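Local coordinates for type VI immunity protein Atu4351 (PDB 6ITW) that acts as the immunity protein of a type VI secretion effector–immunity pair, probably by binding and neutralising its cognate toxin, at residues 20-25 / 47-52; 35-40 / 96-101; 63-68 / 192-197; 107-112 / 204-209. All blocks are in the same frame, centred on the assembly; numbering follows the deposited sequence.

In the fold
Interactions 1, 2 and 4 reach the same eight-stranded sheet, interaction 1 at its outermost strand 49-52 and interaction 2 at strand 94-99, beside strand 103-108 of interaction 4. Interaction 3 joins two helices far apart in sequence. All four are partly buried, but interactions 3 and 4 lie deepest, their centres about 11 Å from the chain centre, against about 16 Å for interaction 1, with interaction 2 between. Chemistry differs too: backbone pairing at the edge in 1, a proline on an indole beside a long ion pair in 2, apolar packing with a water at its rim in 3, an aromatic stack with two hydrogen bonds in 4. Glu22-Lys64 connects 1 and 3; Ile68-Ile109 connects 3 and 4.

Interaction 1: residues 20-25 / 47-52; sequences NPEIMG and AGLGIW
Ala47, the last residue of helix 38-47, meets Pro21 through its carbonyl: Ala47 O lies 3.5 Å from Pro21 CB, with the proline ring alongside the helix end. At Gly48 the chain leaves the helix with positive phi (73°), and the bare backbone passes close to Pro21 CB and the Glu22 carbonyl. Leu49 carries most of the contact. Its N donates to Glu22 O at 2.7 Å, arriving in the plane of that carbonyl. In return Leu49 O accepts from Glu22 N at 2.8 Å, the N-H pointing almost straight at it (164°). The two bonds make Glu22 and Leu49 a hydrogen-bonded antiparallel pair whose side chains share one face of the sheet. Leu49 O is also approached by Pro21 CA, a CA-H...O contact of 3.4 Å. Both leucine methyls meet the terminal methyl of the selenomethionine Met24; the bend at chi3 of Met24 (-69°) turns that methyl back to them. Leu49 and Met24 both lie on Ile44 of helix 38-47, and Leu49 also on Phe59 of strand 57-59. With CG anti to the backbone N and the chain extended beyond it, Glu22 carries its carboxylate past the leucine, Glu22 OE1 4.0 Å from Leu49 CD1, to a salt bridge with Lys64. The closest pair of CA atoms is Gly50 and Pro21, 3.8 Å apart. The short strand 21-22 is thus joined to strand 49-52 by main-chain bonds, while the side chains divide the work: an apolar contact at Met24, and a charge at Glu22 directed to a separate partner.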
loop_
_atom_site.group_PDB
_atom_site.type_symbol
_atom_site.label_atom_id
_atom_site.label_comp_id
_atom_site.label_asym_id
_atom_site.label_seq_id
_atom_site.Cartn_x
_atom_site.Cartn_y
_atom_site.Cartn_z
ATOM N N ASN A 20 10.141 10.977 -11.625
ATOM C CA ASN A 20 9.634 10.285 -12.809
ATOM C C ASN A 20 8.118 10.069 -12.760
ATOM O O ASN A 20 7.649 8.936 -12.875
ATOM C CB ASN A 20 10.331 8.943 -13.001
ATOM C CG ASN A 20 11.832 9.047 -13.080
ATOM O OD1 ASN A 20 12.543 8.292 -12.401
ATOM N ND2 ASN A 20 12.333 9.953 -13.927
ATOM N N PRO A 21 7.329 11.124 -12.579
ATOM C CA PRO A 21 5.887 10.917 -12.369
ATOM C C PRO A 21 5.167 10.476 -13.640
ATOM O O PRO A 21 5.472 10.929 -14.746
ATOM C CB PRO A 21 5.398 12.295 -11.908
ATOM C CG PRO A 21 6.354 13.255 -12.562
ATOM C CD PRO A 21 7.694 12.557 -12.563
ATOM N N GLU A 22 4.215 9.562 -13.463
ATOM C CA GLU A 22 3.200 9.263 -14.461
ATOM C C GLU A 22 1.990 10.166 -14.211
ATOM O O GLU A 22 1.642 10.446 -13.059
ATOM C CB GLU A 22 2.830 7.778 -14.371
ATOM C CG GLU A 22 1.560 7.307 -15.063
ATOM C CD GLU A 22 1.297 5.796 -14.839
ATOM O OE1 GLU A 22 0.247 5.453 -14.250
ATOM O OE2 GLU A 22 2.145 4.951 -15.247
ATOM N N ILE A 23 1.376 10.653 -15.293
ATOM C CA ILE A 23 0.249 11.584 -15.210
ATOM C C ILE A 23 -1.020 10.828 -14.843
ATOM O O ILE A 23 -1.296 9.748 -15.383
ATOM C CB ILE A 23 0.065 12.332 -16.543
ATOM C CG1 ILE A 23 1.116 13.416 -16.702
ATOM C CG2 ILE A 23 -1.342 12.955 -16.645
ATOM C CD1 ILE A 23 1.022 14.116 -18.043
HETATM N N MSE A 24 -1.806 11.386 -13.927
HETATM C CA MSE A 24 -3.151 10.844 -13.702
HETATM C C MSE A 24 -4.147 11.770 -14.398
HETATM O O MSE A 24 -4.263 12.946 -14.038
HETATM C CB MSE A 24 -3.475 10.704 -12.211
HETATM C CG MSE A 24 -4.756 9.941 -11.971
HETATM SE SE MSE A 24 -5.188 9.596 -10.107
HETATM C CE MSE A 24 -3.805 8.373 -9.728
ATOM N N GLY A 25 -4.831 11.238 -15.420
ATOM C CA GLY A 25 -5.694 12.061 -16.251
ATOM C C GLY A 25 -6.930 12.558 -15.525
ATOM O O GLY A 25 -7.346 12.039 -14.481
ATOM N N ALA A 47 1.340 17.000 -8.788
ATOM C CA ALA A 47 2.629 16.324 -8.741
ATOM C C ALA A 47 2.690 15.096 -9.635
ATOM O O ALA A 47 3.790 14.606 -9.900
ATOM C CB ALA A 47 2.978 15.938 -7.298
ATOM N N GLY A 48 1.553 14.601 -10.125
ATOM C CA GLY A 48 1.569 13.326 -10.809
ATOM C C GLY A 48 1.762 12.160 -9.845
ATOM O O GLY A 48 1.602 12.282 -8.630
ATOM N N LEU A 49 2.121 11.011 -10.422
ATOM C CA LEU A 49 2.246 9.730 -9.720
ATOM C C LEU A 49 3.689 9.257 -9.822
ATOM O O LEU A 49 4.044 8.586 -10.792
ATOM C CB LEU A 49 1.330 8.693 -10.317
ATOM C CG LEU A 49 -0.172 8.899 -10.266
ATOM C CD1 LEU A 49 -0.820 7.921 -11.246
ATOM C CD2 LEU A 49 -0.660 8.697 -8.832
ATOM N N GLY A 50 4.508 9.577 -8.823
ATOM C CA GLY A 50 5.923 9.271 -8.911
ATOM C C GLY A 50 6.529 8.552 -7.720
ATOM O O GLY A 50 5.818 7.984 -6.874
ATOM N N ILE A 51 7.863 8.580 -7.656
ATOM C CA ILE A 51 8.652 7.787 -6.717
ATOM C C ILE A 51 9.290 8.708 -5.686
ATOM O O ILE A 51 9.709 9.825 -6.014
ATOM C CB ILE A 51 9.726 6.975 -7.463
ATOM C CG1 ILE A 51 9.075 5.910 -8.337
ATOM C CG2 ILE A 51 10.672 6.310 -6.471
ATOM C CD1 ILE A 51 10.066 5.088 -9.172
ATOM N N TRP A 52 9.327 8.250 -4.431
ATOM C CA TRP A 52 9.999 8.919 -3.326
ATOM C C TRP A 52 11.079 8.007 -2.746
ATOM O O TRP A 52 11.007 6.775 -2.870
ATOM C CB TRP A 52 8.991 9.293 -2.221
ATOM C CG TRP A 52 8.343 10.646 -2.397
ATOM C CD1 TRP A 52 8.781 11.676 -3.191
ATOM C CD2 TRP A 52 7.142 11.115 -1.760
ATOM N NE1 TRP A 52 7.923 12.757 -3.087
ATOM C CE2 TRP A 52 6.913 12.437 -2.215
ATOM C CE3 TRP A 52 6.240 10.546 -0.849
ATOM C CZ2 TRP A 52 5.817 13.197 -1.788
ATOM C CZ3 TRP A 52 5.154 11.300 -0.432
ATOM C CH2 TRP A 52 4.948 12.611 -0.904
#

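Interaction 2: residues 35-40 / 96-101; sequences RIPETY and LAWNED
The CA atoms of Arg35 and Glu100 are the closest across the contact, 6.0 Å apart, with Ile36 and Trp98 next; no main-chain bond joins the segments, and the gap is filled by side chains and by the Arg35 carbonyl. Trp98 holds CG anti to its own nitrogen (chi1 178°), which places the indole against the loop before helix 38-47. Pro37 lies over one face of it: Pro37 CD stands 3.8 Å from the centroid of the Trp98 five-membered ring, 20° off the normal, a CH-pi contact, and Pro37 CG reaches on to Trp98 CZ2 at 3.7 Å. The Arg35 carbonyl comes to the indole edge, with Arg35 O 3.2 Å from Trp98 CD1. Glu100 instead lies against the aliphatic part of Arg35, its OE2 3.2 Å from Arg35 CG. The salt bridge from Arg35 NE to Glu100 OE2 is long, 3.8 Å; the oxygen sits well out of the guanidinium plane, no N-H points at it, and Arg35 NE is buried here without a partner. Glu100 OE2 has a firmer bond from His85 NE2. Trp98 lies on the face of the sheet covered by helix 128-137, touching Asn131 and Leu132 there and Leu87 and Thr104 on the flanking strands.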
loop_
_atom_site.group_PDB
_atom_site.type_symbol
_atom_site.label_atom_id
_atom_site.label_comp_id
_atom_site.label_asym_id
_atom_site.label_seq_id
_atom_site.Cartn_x
_atom_site.Cartn_y
_atom_site.Cartn_z
ATOM N N ARG A 35 -15.099 10.188 -3.546
ATOM C CA ARG A 35 -14.653 8.886 -3.084
ATOM C C ARG A 35 -13.242 8.902 -2.514
ATOM O O ARG A 35 -12.929 8.060 -1.668
ATOM C CB ARG A 35 -14.775 7.863 -4.223
ATOM C CG ARG A 35 -16.215 7.375 -4.359
ATOM C CD ARG A 35 -16.609 7.010 -5.764
ATOM N NE ARG A 35 -15.677 6.080 -6.383
ATOM C CZ ARG A 35 -15.921 5.455 -7.529
ATOM N NH1 ARG A 35 -17.073 5.662 -8.158
ATOM N NH2 ARG A 35 -15.021 4.625 -8.043
ATOM N N ILE A 36 -12.407 9.856 -2.920
ATOM C CA ILE A 36 -11.082 10.083 -2.346
ATOM C C ILE A 36 -11.029 11.568 -2.012
ATOM O O ILE A 36 -11.492 12.381 -2.826
ATOM C CB ILE A 36 -9.967 9.683 -3.327
ATOM C CG1 ILE A 36 -10.102 8.206 -3.741
ATOM C CG2 ILE A 36 -8.591 9.986 -2.738
ATOM C CD1 ILE A 36 -9.087 7.765 -4.802
ATOM N N PRO A 37 -10.501 11.974 -0.852
ATOM C CA PRO A 37 -10.517 13.408 -0.488
ATOM C C PRO A 37 -9.889 14.286 -1.569
ATOM O O PRO A 37 -8.875 13.929 -2.175
ATOM C CB PRO A 37 -9.701 13.455 0.810
ATOM C CG PRO A 37 -9.832 12.055 1.399
ATOM C CD PRO A 37 -9.937 11.118 0.214
ATOM N N GLU A 38 -10.498 15.459 -1.799
ATOM C CA GLU A 38 -10.052 16.317 -2.902
ATOM C C GLU A 38 -8.658 16.883 -2.682
ATOM O O GLU A 38 -7.937 17.111 -3.661
ATOM C CB GLU A 38 -11.027 17.477 -3.140
ATOM C CG GLU A 38 -11.615 17.456 -4.549
ATOM C CD GLU A 38 -10.585 17.730 -5.657
ATOM O OE1 GLU A 38 -9.806 18.705 -5.541
ATOM O OE2 GLU A 38 -10.566 16.976 -6.661
ATOM N N THR A 39 -8.265 17.152 -1.430
ATOM C CA THR A 39 -6.908 17.635 -1.203
ATOM C C THR A 39 -5.881 16.626 -1.702
ATOM O O THR A 39 -4.859 17.007 -2.275
ATOM C CB THR A 39 -6.685 17.950 0.278
ATOM O OG1 THR A 39 -6.914 16.780 1.079
ATOM C CG2 THR A 39 -7.610 19.080 0.716
ATOM N N TYR A 40 -6.149 15.327 -1.530
ATOM C CA TYR A 40 -5.221 14.336 -2.058
ATOM C C TYR A 40 -5.243 14.324 -3.579
ATOM O O TYR A 40 -4.188 14.213 -4.222
ATOM C CB TYR A 40 -5.540 12.935 -1.520
ATOM C CG TYR A 40 -4.638 11.900 -2.135
ATOM C CD1 TYR A 40 -3.366 11.646 -1.605
ATOM C CD2 TYR A 40 -5.025 11.213 -3.275
ATOM C CE1 TYR A 40 -2.508 10.716 -2.202
ATOM C CE2 TYR A 40 -4.172 10.288 -3.883
ATOM C CZ TYR A 40 -2.922 10.041 -3.337
ATOM O OH TYR A 40 -2.092 9.116 -3.936
ATOM N N LEU A 96 -0.759 1.348 0.255
ATOM C CA LEU A 96 -1.533 2.376 0.945
ATOM C C LEU A 96 -2.824 2.594 0.164
ATOM O O LEU A 96 -2.784 2.996 -1.013
ATOM C CB LEU A 96 -0.753 3.682 1.054
ATOM C CG LEU A 96 -1.518 4.901 1.583
ATOM C CD1 LEU A 96 -2.216 4.568 2.889
ATOM C CD2 LEU A 96 -0.591 6.098 1.786
ATOM N N ALA A 97 -3.963 2.319 0.807
ATOM C CA ALA A 97 -5.264 2.383 0.155
ATOM C C ALA A 97 -6.196 3.290 0.942
ATOM O O ALA A 97 -6.036 3.497 2.148
ATOM C CB ALA A 97 -5.906 0.998 0.015
ATOM N N TRP A 98 -7.186 3.836 0.254
ATOM C CA TRP A 98 -8.192 4.655 0.912
ATOM C C TRP A 98 -9.523 3.921 0.872
ATOM O O TRP A 98 -10.047 3.621 -0.213
ATOM C CB TRP A 98 -8.316 6.022 0.245
ATOM C CG TRP A 98 -9.369 6.856 0.872
ATOM C CD1 TRP A 98 -10.644 7.063 0.408
ATOM C CD2 TRP A 98 -9.259 7.592 2.095
ATOM N NE1 TRP A 98 -11.324 7.893 1.264
ATOM C CE2 TRP A 98 -10.497 8.240 2.304
ATOM C CE3 TRP A 98 -8.228 7.781 3.025
ATOM C CZ2 TRP A 98 -10.735 9.060 3.415
ATOM C CZ3 TRP A 98 -8.463 8.595 4.130
ATOM C CH2 TRP A 98 -9.713 9.223 4.314
ATOM N N ASN A 99 -10.069 3.630 2.046
ATOM C CA ASN A 99 -11.399 3.041 2.154
ATOM C C ASN A 99 -12.394 4.162 2.428
ATOM O O ASN A 99 -12.198 4.958 3.360
ATOM C CB ASN A 99 -11.467 1.989 3.264
ATOM C CG ASN A 99 -12.877 1.448 3.457
ATOM O OD1 ASN A 99 -13.672 2.014 4.212
ATOM N ND2 ASN A 99 -13.202 0.367 2.751
ATOM N N GLU A 100 -13.466 4.211 1.626
ATOM C CA GLU A 100 -14.414 5.324 1.709
ATOM C C GLU A 100 -15.143 5.374 3.045
ATOM O O GLU A 100 -15.581 6.452 3.463
ATOM C CB GLU A 100 -15.432 5.241 0.581
ATOM C CG GLU A 100 -14.880 5.564 -0.776
ATOM C CD GLU A 100 -15.882 5.249 -1.861
ATOM O OE1 GLU A 100 -17.068 5.603 -1.682
ATOM O OE2 GLU A 100 -15.496 4.640 -2.885
ATOM N N ASP A 101 -15.273 4.238 3.736
ATOM C CA ASP A 101 -15.984 4.194 5.010
ATOM C C ASP A 101 -15.065 4.277 6.215
ATOM O O ASP A 101 -15.452 4.859 7.233
ATOM C CB ASP A 101 -16.830 2.909 5.102
ATOM C CG ASP A 101 -17.766 2.744 3.910
ATOM O OD1 ASP A 101 -18.616 3.642 3.684
ATOM O OD2 ASP A 101 -17.642 1.736 3.179
#

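Interaction 3: residues 63-68 / 192-197; sequences EKYKSI and DALSAM
Ile68 and Met197 form the tight side of this contact. Ile68 CD1 packs 3.8 Å from Met197 CB, the two side chains crossing at about a right angle, while Ile68 CG1 comes within 3.7 Å of Leu194 CD1. That methyl is shared: Tyr65 CD2 lies 4.0 Å from Leu194 CD1, and the same Tyr65 CD2 is 4.0 Å from Met197 SE. The selenomethionine is extended beyond CG, and its SE stands 5.1 Å from the Tyr65 ring centroid, 70° off the normal, an oblique Met-aromatic contact. Ala193 CB comes to the ring edge. Here the first turns of two helices, 66-73 and 193-200, meet, joining the GAD-like domain and the C-terminal Tdi1 family region, and the second helix opens with an N-cap: Asp192 OD2 accepts from Ser195 N at 2.9 Å, from above the carboxylate plane, and from Ser195 OG on its anti side. Toward solvent the contact is looser and more polar. Tyr65 OH bonds to a water at 2.9 Å; the same water donates to Asp192 OD1 and accepts from Leu194 N, so it bridges the phenol and the start of helix 193-200. Lys64 offers mainly its backbone, its O 3.8 Å from Leu194 CD1, while its amine leads away from helix 193-200, to Glu22. Deeper in, Phe89 and Ile95 of the sheet lie against Met197.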
loop_
_atom_site.group_PDB
_atom_site.type_symbol
_atom_site.label_atom_id
_atom_site.label_comp_id
_atom_site.label_asym_id
_atom_site.label_seq_id
_atom_site.Cartn_x
_atom_site.Cartn_y
_atom_site.Cartn_z
ATOM N N GLU A 63 -7.054 3.227 -10.549
ATOM C CA GLU A 63 -7.732 2.528 -11.625
ATOM C C GLU A 63 -6.895 1.358 -12.141
ATOM O O GLU A 63 -7.438 0.290 -12.438
ATOM C CB GLU A 63 -8.071 3.517 -12.743
ATOM C CG GLU A 63 -9.051 2.967 -13.778
ATOM C CD GLU A 63 -10.453 2.705 -13.207
ATOM O OE1 GLU A 63 -10.760 3.124 -12.059
ATOM O OE2 GLU A 63 -11.256 2.076 -13.923
ATOM N N LYS A 64 -5.566 1.520 -12.204
ATOM C CA LYS A 64 -4.703 0.492 -12.784
ATOM C C LYS A 64 -4.506 -0.704 -11.856
ATOM O O LYS A 64 -4.207 -1.802 -12.340
ATOM C CB LYS A 64 -3.348 1.106 -13.178
ATOM C CG LYS A 64 -3.479 2.021 -14.415
ATOM C CD LYS A 64 -2.264 2.923 -14.684
ATOM C CE LYS A 64 -1.017 2.130 -15.062
ATOM N NZ LYS A 64 0.009 2.996 -15.744
ATOM N N TYR A 65 -4.701 -0.527 -10.550
ATOM C CA TYR A 65 -4.476 -1.584 -9.567
ATOM C C TYR A 65 -5.751 -2.055 -8.865
ATOM O O TYR A 65 -5.653 -2.750 -7.845
ATOM C CB TYR A 65 -3.447 -1.113 -8.529
ATOM C CG TYR A 65 -2.062 -0.940 -9.133
ATOM C CD1 TYR A 65 -1.730 0.216 -9.846
ATOM C CD2 TYR A 65 -1.099 -1.942 -9.028
ATOM C CE1 TYR A 65 -0.472 0.382 -10.420
ATOM C CE2 TYR A 65 0.167 -1.790 -9.605
ATOM C CZ TYR A 65 0.470 -0.621 -10.298
ATOM O OH TYR A 65 1.712 -0.443 -10.854
ATOM N N LYS A 66 -6.943 -1.733 -9.387
ATOM C CA LYS A 66 -8.180 -2.089 -8.677
ATOM C C LYS A 66 -8.415 -3.600 -8.647
ATOM O O LYS A 66 -9.031 -4.113 -7.701
ATOM C CB LYS A 66 -9.385 -1.380 -9.308
ATOM C CG LYS A 66 -9.634 -1.783 -10.762
ATOM C CD LYS A 66 -10.467 -0.750 -11.533
ATOM C CE LYS A 66 -11.952 -0.858 -11.248
ATOM N NZ LYS A 66 -12.750 -0.394 -12.431
ATOM N N SER A 67 -7.929 -4.333 -9.649
ATOM C CA SER A 67 -8.032 -5.785 -9.591
ATOM C C SER A 67 -7.286 -6.357 -8.388
ATOM O O SER A 67 -7.705 -7.384 -7.834
ATOM C CB SER A 67 -7.510 -6.416 -10.881
ATOM O OG SER A 67 -6.157 -6.055 -11.110
ATOM N N ILE A 68 -6.183 -5.726 -7.968
ATOM C CA ILE A 68 -5.478 -6.238 -6.795
ATOM C C ILE A 68 -6.335 -6.062 -5.555
ATOM O O ILE A 68 -6.461 -6.980 -4.738
ATOM C CB ILE A 68 -4.107 -5.559 -6.636
ATOM C CG1 ILE A 68 -3.274 -5.734 -7.910
ATOM C CG2 ILE A 68 -3.378 -6.091 -5.413
ATOM C CD1 ILE A 68 -3.257 -7.137 -8.462
ATOM N N ASP A 192 7.521 -6.716 -12.187
ATOM C CA ASP A 192 6.307 -5.966 -12.454
ATOM C C ASP A 192 5.338 -6.079 -11.276
ATOM O O ASP A 192 4.964 -7.184 -10.873
ATOM C CB ASP A 192 5.662 -6.500 -13.727
ATOM C CG ASP A 192 4.374 -5.804 -14.052
ATOM O OD1 ASP A 192 4.417 -4.585 -14.305
ATOM O OD2 ASP A 192 3.319 -6.465 -14.060
ATOM N N ALA A 193 4.916 -4.933 -10.732
ATOM C CA ALA A 193 4.105 -4.954 -9.513
ATOM C C ALA A 193 2.719 -5.544 -9.766
ATOM O O ALA A 193 2.251 -6.395 -8.998
ATOM C CB ALA A 193 3.985 -3.545 -8.930
ATOM N N LEU A 194 2.045 -5.111 -10.840
ATOM C CA LEU A 194 0.679 -5.580 -11.081
ATOM C C LEU A 194 0.635 -7.097 -11.280
ATOM O O LEU A 194 -0.251 -7.771 -10.744
ATOM C CB LEU A 194 0.067 -4.867 -12.291
ATOM C CG LEU A 194 -1.390 -5.259 -12.597
ATOM C CD1 LEU A 194 -2.311 -4.917 -11.409
ATOM C CD2 LEU A 194 -1.891 -4.592 -13.881
ATOM N N SER A 195 1.575 -7.643 -12.059
ATOM C CA SER A 195 1.638 -9.088 -12.276
ATOM C C SER A 195 1.907 -9.828 -10.976
ATOM O O SER A 195 1.191 -10.775 -10.633
ATOM C CB SER A 195 2.742 -9.437 -13.278
ATOM O OG SER A 195 2.407 -8.963 -14.560
ATOM N N ALA A 196 2.987 -9.443 -10.275
ATOM C CA ALA A 196 3.352 -10.098 -9.022
ATOM C C ALA A 196 2.216 -10.003 -8.006
ATOM O O ALA A 196 1.865 -10.999 -7.363
ATOM C CB ALA A 196 4.636 -9.475 -8.467
HETATM N N MSE A 197 1.608 -8.822 -7.871
HETATM C CA MSE A 197 0.512 -8.649 -6.917
HETATM C C MSE A 197 -0.696 -9.468 -7.330
HETATM O O MSE A 197 -1.444 -9.942 -6.478
HETATM C CB MSE A 197 0.108 -7.180 -6.784
HETATM C CG MSE A 197 1.192 -6.256 -6.206
HETATM SE SE MSE A 197 0.564 -4.433 -6.419
HETATM C CE MSE A 197 1.841 -3.582 -5.189
HETATM O O HOH W 1 2.886 -2.772 -12.220
#

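Interaction 4: residues 107-112 / 204-209; sequences INILLH and GPFTLY
His112 and Phe206 form an offset stack, ring centroids 4.3 Å apart and planes at 25°, with His112 ND1 over one face of the phenyl. The same nitrogen donates to Pro205 O at 2.9 Å, meeting it from above the carbonyl plane at an N-H...O angle of 144°, and Gly204 O lies at the imidazole edge. Stack and bond together should restrain the rotation of the imidazole. Next out, the backbone takes part: Thr207 N donates to His112 O at 3.0 Å along a nearly straight line (165°), and Phe206 CA makes a CA-H...O contact with the same oxygen. The phenyl also reaches apolar partners, Phe206 CE2 lying 4.1 Å from Ile107 CG2 and Phe206 CZ 4.2 Å from Ile109 CD1. The helix-like turn at 108-112 probably helps to position His112. There Asn108 OD1 accepts from Leu111 N at 2.9 Å, an Asx motif, and a weak bond runs from His112 N to Asn108 O. The turn links strand 103-108 to strand 113-116, which runs parallel to strand 207-209; Thr207 also pairs with Val114, while Phe206 pairs with Ile222 after strand 218-221. Helix 66-73 packs on this region, Ala72 touching Ile107 and Phe206, and Ile68 touching Ile109.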
loop_
_atom_site.group_PDB
_atom_site.type_symbol
_atom_site.label_atom_id
_atom_site.label_comp_id
_atom_site.label_asym_id
_atom_site.label_seq_id
_atom_site.Cartn_x
_atom_site.Cartn_y
_atom_site.Cartn_z
ATOM N N ILE A 107 -2.545 -2.845 2.851
ATOM C CA ILE A 107 -2.678 -4.203 2.338
ATOM C C ILE A 107 -1.265 -4.743 2.149
ATOM O O ILE A 107 -0.579 -4.397 1.178
ATOM C CB ILE A 107 -3.477 -4.259 1.031
ATOM C CG1 ILE A 107 -4.851 -3.597 1.198
ATOM C CG2 ILE A 107 -3.663 -5.687 0.605
ATOM C CD1 ILE A 107 -5.730 -3.686 -0.079
ATOM N N ASN A 108 -0.824 -5.587 3.082
ATOM C CA ASN A 108 0.527 -6.138 3.063
ATOM C C ASN A 108 0.509 -7.380 2.177
ATOM O O ASN A 108 0.128 -8.471 2.615
ATOM C CB ASN A 108 0.998 -6.439 4.481
ATOM C CG ASN A 108 2.435 -6.906 4.532
ATOM O OD1 ASN A 108 2.930 -7.539 3.593
ATOM N ND2 ASN A 108 3.120 -6.605 5.634
ATOM N N ILE A 109 0.936 -7.198 0.921
ATOM C CA ILE A 109 0.881 -8.249 -0.097
ATOM C C ILE A 109 1.875 -9.367 0.211
ATOM O O ILE A 109 1.602 -10.550 -0.042
ATOM C CB ILE A 109 1.162 -7.631 -1.479
ATOM C CG1 ILE A 109 -0.043 -6.837 -1.966
ATOM C CG2 ILE A 109 1.595 -8.714 -2.483
ATOM C CD1 ILE A 109 -1.180 -7.695 -2.429
ATOM N N LEU A 110 3.061 -9.007 0.705
ATOM C CA LEU A 110 4.103 -9.997 0.974
ATOM C C LEU A 110 3.674 -10.966 2.079
ATOM O O LEU A 110 3.826 -12.181 1.939
ATOM C CB LEU A 110 5.401 -9.279 1.361
ATOM C CG LEU A 110 6.665 -10.110 1.620
ATOM C CD1 LEU A 110 6.981 -10.917 0.399
ATOM C CD2 LEU A 110 7.879 -9.244 2.013
ATOM N N LEU A 111 3.118 -10.443 3.172
ATOM C CA LEU A 111 2.820 -11.221 4.367
ATOM C C LEU A 111 1.350 -11.610 4.482
ATOM O O LEU A 111 0.997 -12.343 5.409
ATOM C CB LEU A 111 3.245 -10.436 5.624
ATOM C CG LEU A 111 4.749 -10.118 5.708
ATOM C CD1 LEU A 111 5.153 -9.572 7.071
ATOM C CD2 LEU A 111 5.580 -11.357 5.336
ATOM N N HIS A 112 0.503 -11.148 3.558
ATOM C CA HIS A 112 -0.923 -11.479 3.503
ATOM C C HIS A 112 -1.672 -10.960 4.726
ATOM O O HIS A 112 -2.411 -11.698 5.379
ATOM C CB HIS A 112 -1.151 -12.978 3.317
ATOM C CG HIS A 112 -1.026 -13.420 1.899
ATOM N ND1 HIS A 112 -2.095 -13.904 1.174
ATOM C CD2 HIS A 112 0.032 -13.417 1.054
ATOM C CE1 HIS A 112 -1.695 -14.201 -0.049
ATOM N NE2 HIS A 112 -0.411 -13.909 -0.151
ATOM N N GLY A 204 -3.709 -17.627 -1.461
ATOM C CA GLY A 204 -4.069 -17.734 -0.065
ATOM C C GLY A 204 -4.823 -16.534 0.487
ATOM O O GLY A 204 -4.926 -15.483 -0.158
ATOM N N PRO A 205 -5.351 -16.670 1.704
ATOM C CA PRO A 205 -6.181 -15.610 2.298
ATOM C C PRO A 205 -5.341 -14.530 2.969
ATOM O O PRO A 205 -4.129 -14.655 3.130
ATOM C CB PRO A 205 -7.019 -16.360 3.344
ATOM C CG PRO A 205 -6.124 -17.489 3.767
ATOM C CD PRO A 205 -5.340 -17.896 2.524
ATOM N N PHE A 206 -6.032 -13.471 3.389
ATOM C CA PHE A 206 -5.447 -12.357 4.125
ATOM C C PHE A 206 -6.052 -12.275 5.515
ATOM O O PHE A 206 -7.260 -12.454 5.685
ATOM C CB PHE A 206 -5.691 -11.025 3.412
ATOM C CG PHE A 206 -4.850 -10.829 2.211
ATOM C CD1 PHE A 206 -5.106 -11.544 1.045
ATOM C CD2 PHE A 206 -3.791 -9.928 2.236
ATOM C CE1 PHE A 206 -4.318 -11.362 -0.074
ATOM C CE2 PHE A 206 -2.997 -9.747 1.130
ATOM C CZ PHE A 206 -3.256 -10.462 -0.027
ATOM N N THR A 207 -5.225 -11.958 6.501
ATOM C CA THR A 207 -5.693 -11.802 7.868
ATOM C C THR A 207 -5.734 -10.331 8.245
ATOM O O THR A 207 -4.740 -9.613 8.081
ATOM C CB THR A 207 -4.812 -12.574 8.845
ATOM O OG1 THR A 207 -4.987 -13.977 8.608
ATOM C CG2 THR A 207 -5.219 -12.255 10.281
ATOM N N LEU A 208 -6.893 -9.896 8.744
ATOM C CA LEU A 208 -7.084 -8.534 9.224
ATOM C C LEU A 208 -6.592 -8.422 10.653
ATOM O O LEU A 208 -6.931 -9.256 11.502
ATOM C CB LEU A 208 -8.559 -8.148 9.149
ATOM C CG LEU A 208 -9.030 -6.865 9.837
ATOM C CD1 LEU A 208 -8.490 -5.641 9.114
ATOM C CD2 LEU A 208 -10.555 -6.844 9.858
ATOM N N TYR A 209 -5.796 -7.397 10.923
ATOM C CA TYR A 209 -5.243 -7.174 12.252
ATOM C C TYR A 209 -5.712 -5.842 12.813
ATOM O O TYR A 209 -5.924 -4.870 12.077
ATOM C CB TYR A 209 -3.719 -7.182 12.241
ATOM C CG TYR A 209 -3.119 -8.547 12.149
ATOM C CD1 TYR A 209 -3.043 -9.218 10.930
ATOM C CD2 TYR A 209 -2.607 -9.168 13.277
ATOM C CE1 TYR A 209 -2.473 -10.479 10.849
ATOM C CE2 TYR A 209 -2.034 -10.431 13.205
ATOM C CZ TYR A 209 -1.973 -11.083 11.991
ATOM O OH TYR A 209 -1.412 -12.337 11.925
#